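Side-chain contact in coat protein (Tobacco streak virus, PDB 4Y6X), which probably self-assembles into the icosahedral viral shell, binds RNA, probably at the 3' end of the genome, and is thought to take part in packaging it: residues T50-I55 with T62-L67. Residues are numbered along the deposited sequence; the frame is centred on the assembly and turned at random.
Sequences TIVEGI and TKFYRL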
loop_
_atom_site.group_PDB
_atom_site.type_symbol
_atom_site.label_atom_id
_atom_site.label_comp_id
_atom_site.label_asym_id
_atom_site.label_seq_id
_atom_site.Cartn_x
_atom_site.Cartn_y
_atom_site.Cartn_z
ATOM N N THR A 50 5.447 -8.104 7.473
ATOM C CA THR A 50 5.795 -7.286 6.333
ATOM C C THR A 50 4.815 -7.463 5.192
ATOM O O THR A 50 4.525 -6.527 4.500
ATOM C CB THR A 50 7.196 -7.674 5.782
ATOM O OG1 THR A 50 8.152 -7.412 6.793
ATOM C CG2 THR A 50 7.591 -6.910 4.506
ATOM N N ILE A 51 4.358 -8.687 4.945
ATOM C CA ILE A 51 3.425 -8.908 3.892
ATOM C C ILE A 51 2.155 -8.088 4.110
ATOM O O ILE A 51 1.582 -7.540 3.186
ATOM C CB ILE A 51 3.074 -10.399 3.762
ATOM C CG1 ILE A 51 4.256 -11.143 3.150
ATOM C CG2 ILE A 51 1.845 -10.572 2.880
ATOM C CD1 ILE A 51 4.217 -12.637 3.308
ATOM N N VAL A 52 1.730 -7.998 5.356
ATOM C CA VAL A 52 0.499 -7.330 5.736
ATOM C C VAL A 52 0.617 -5.815 5.898
ATOM O O VAL A 52 -0.366 -5.115 5.749
ATOM C CB VAL A 52 -0.033 -7.999 7.009
ATOM C CG1 VAL A 52 -0.974 -7.088 7.781
ATOM C CG2 VAL A 52 -0.706 -9.290 6.600
ATOM N N GLU A 53 1.794 -5.314 6.231
ATOM C CA GLU A 53 2.022 -3.881 6.333
ATOM C C GLU A 53 1.524 -3.164 5.088
ATOM O O GLU A 53 1.824 -3.557 3.961
ATOM C CB GLU A 53 3.523 -3.591 6.553
ATOM C CG GLU A 53 4.169 -2.580 5.582
ATOM C CD GLU A 53 4.580 -3.217 4.255
ATOM N N GLY A 54 0.777 -2.089 5.293
ATOM C CA GLY A 54 0.280 -1.282 4.175
ATOM C C GLY A 54 -0.949 -1.866 3.487
ATOM O O GLY A 54 -1.099 -1.721 2.267
ATOM N N ILE A 55 -1.836 -2.500 4.270
ATOM C CA ILE A 55 -3.133 -2.927 3.786
ATOM C C ILE A 55 -4.187 -2.346 4.728
ATOM O O ILE A 55 -4.367 -2.799 5.843
ATOM C CB ILE A 55 -3.250 -4.447 3.706
ATOM C CG1 ILE A 55 -2.165 -5.002 2.777
ATOM C CG2 ILE A 55 -4.646 -4.839 3.249
ATOM C CD1 ILE A 55 -2.231 -6.503 2.540
ATOM N N THR A 62 -8.789 -8.579 12.602
ATOM C CA THR A 62 -8.905 -9.314 11.349
ATOM C C THR A 62 -8.510 -10.781 11.525
ATOM O O THR A 62 -7.477 -11.055 12.067
ATOM C CB THR A 62 -8.017 -8.679 10.276
ATOM O OG1 THR A 62 -8.423 -7.316 10.097
ATOM C CG2 THR A 62 -8.174 -9.440 8.921
ATOM N N LYS A 63 -9.309 -11.697 11.034
ATOM C CA LYS A 63 -8.911 -13.085 10.923
ATOM C C LYS A 63 -8.396 -13.367 9.484
ATOM O O LYS A 63 -8.922 -12.843 8.524
ATOM C CB LYS A 63 -10.091 -13.970 11.239
ATOM C CG LYS A 63 -10.537 -13.886 12.696
ATOM C CD LYS A 63 -11.814 -14.697 12.920
ATOM C CE LYS A 63 -12.506 -14.369 14.235
ATOM N NZ LYS A 63 -13.521 -13.269 14.068
ATOM N N PHE A 64 -7.397 -14.235 9.367
ATOM C CA PHE A 64 -6.681 -14.536 8.142
ATOM C C PHE A 64 -6.931 -15.976 7.755
ATOM O O PHE A 64 -6.755 -16.863 8.573
ATOM C CB PHE A 64 -5.214 -14.336 8.373
ATOM C CG PHE A 64 -4.846 -12.948 8.586
ATOM C CD1 PHE A 64 -4.890 -12.389 9.849
ATOM C CD2 PHE A 64 -4.500 -12.149 7.511
ATOM C CE1 PHE A 64 -4.532 -11.056 10.051
ATOM C CE2 PHE A 64 -4.174 -10.808 7.697
ATOM C CZ PHE A 64 -4.185 -10.261 8.959
ATOM N N TYR A 65 -7.382 -16.198 6.530
ATOM C CA TYR A 65 -7.698 -17.533 6.065
ATOM C C TYR A 65 -6.752 -18.143 5.033
ATOM O O TYR A 65 -6.476 -19.318 5.104
ATOM C CB TYR A 65 -9.083 -17.548 5.504
ATOM C CG TYR A 65 -10.090 -17.232 6.599
ATOM C CD1 TYR A 65 -10.569 -18.244 7.465
ATOM C CD2 TYR A 65 -10.495 -15.946 6.828
ATOM C CE1 TYR A 65 -11.511 -17.941 8.490
ATOM C CE2 TYR A 65 -11.417 -15.625 7.814
ATOM C CZ TYR A 65 -11.933 -16.626 8.639
ATOM O OH TYR A 65 -12.834 -16.285 9.589
ATOM N N ARG A 66 -6.224 -17.360 4.103
ATOM C CA ARG A 66 -5.354 -17.917 3.040
ATOM C C ARG A 66 -4.344 -16.878 2.666
ATOM O O ARG A 66 -4.667 -15.685 2.600
ATOM C CB ARG A 66 -6.172 -18.222 1.785
ATOM C CG ARG A 66 -7.267 -19.219 2.003
ATOM C CD ARG A 66 -8.114 -19.500 0.770
ATOM N NE ARG A 66 -7.378 -20.166 -0.286
ATOM C CZ ARG A 66 -7.914 -20.461 -1.481
ATOM N NH1 ARG A 66 -9.177 -20.113 -1.764
ATOM N NH2 ARG A 66 -7.185 -21.048 -2.423
ATOM N N LEU A 67 -3.152 -17.305 2.379
ATOM C CA LEU A 67 -2.177 -16.472 1.734
ATOM C C LEU A 67 -1.780 -17.169 0.423
ATOM O O LEU A 67 -1.376 -18.350 0.446
ATOM C CB LEU A 67 -0.987 -16.335 2.624
ATOM C CG LEU A 67 0.232 -15.716 1.924
ATOM C CD1 LEU A 67 0.036 -14.245 1.574
ATOM C CD2 LEU A 67 1.414 -15.898 2.811
#
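The ring of F64 meets V52 obliquely, its CE2 lying 3.9 Å from V52 CG2, while CG2 of T62 lies over one face, 4.0 Å above it and nearer the ring's margin than its centre. F48, from the start of the same short helix as V52, adds an edge-to-face ring contact. These residues belong to the interior of the jelly-roll beta-barrel of the coat protein, where helix 48-52 packs against strand 63-73 by apolar side chains alone, with no hydrogen bond between the two segments. A phenylalanine suits this place because its long, apolar ring bridges strand and helix. Its CG stands anti to the carbonyl carbon (chi1 -68°), which carries the ring inward. In compact, beta-branched V52 the branch that reaches F64 is the one opposite the carbonyl carbon. Between F64 and L67 the strand carries a classic beta bulge, Y65 and R66 both facing A148, so F64 and L67 both point inward although three positions apart. Buried L67 and I51 also meet I126 of strand 125-130 in the other sheet; branched aliphatics suit this apolar interior, having no polar side-chain atom to satisfy. Their own contact is looser, I51 CG2 lying 4.3 Å from L67 CD1.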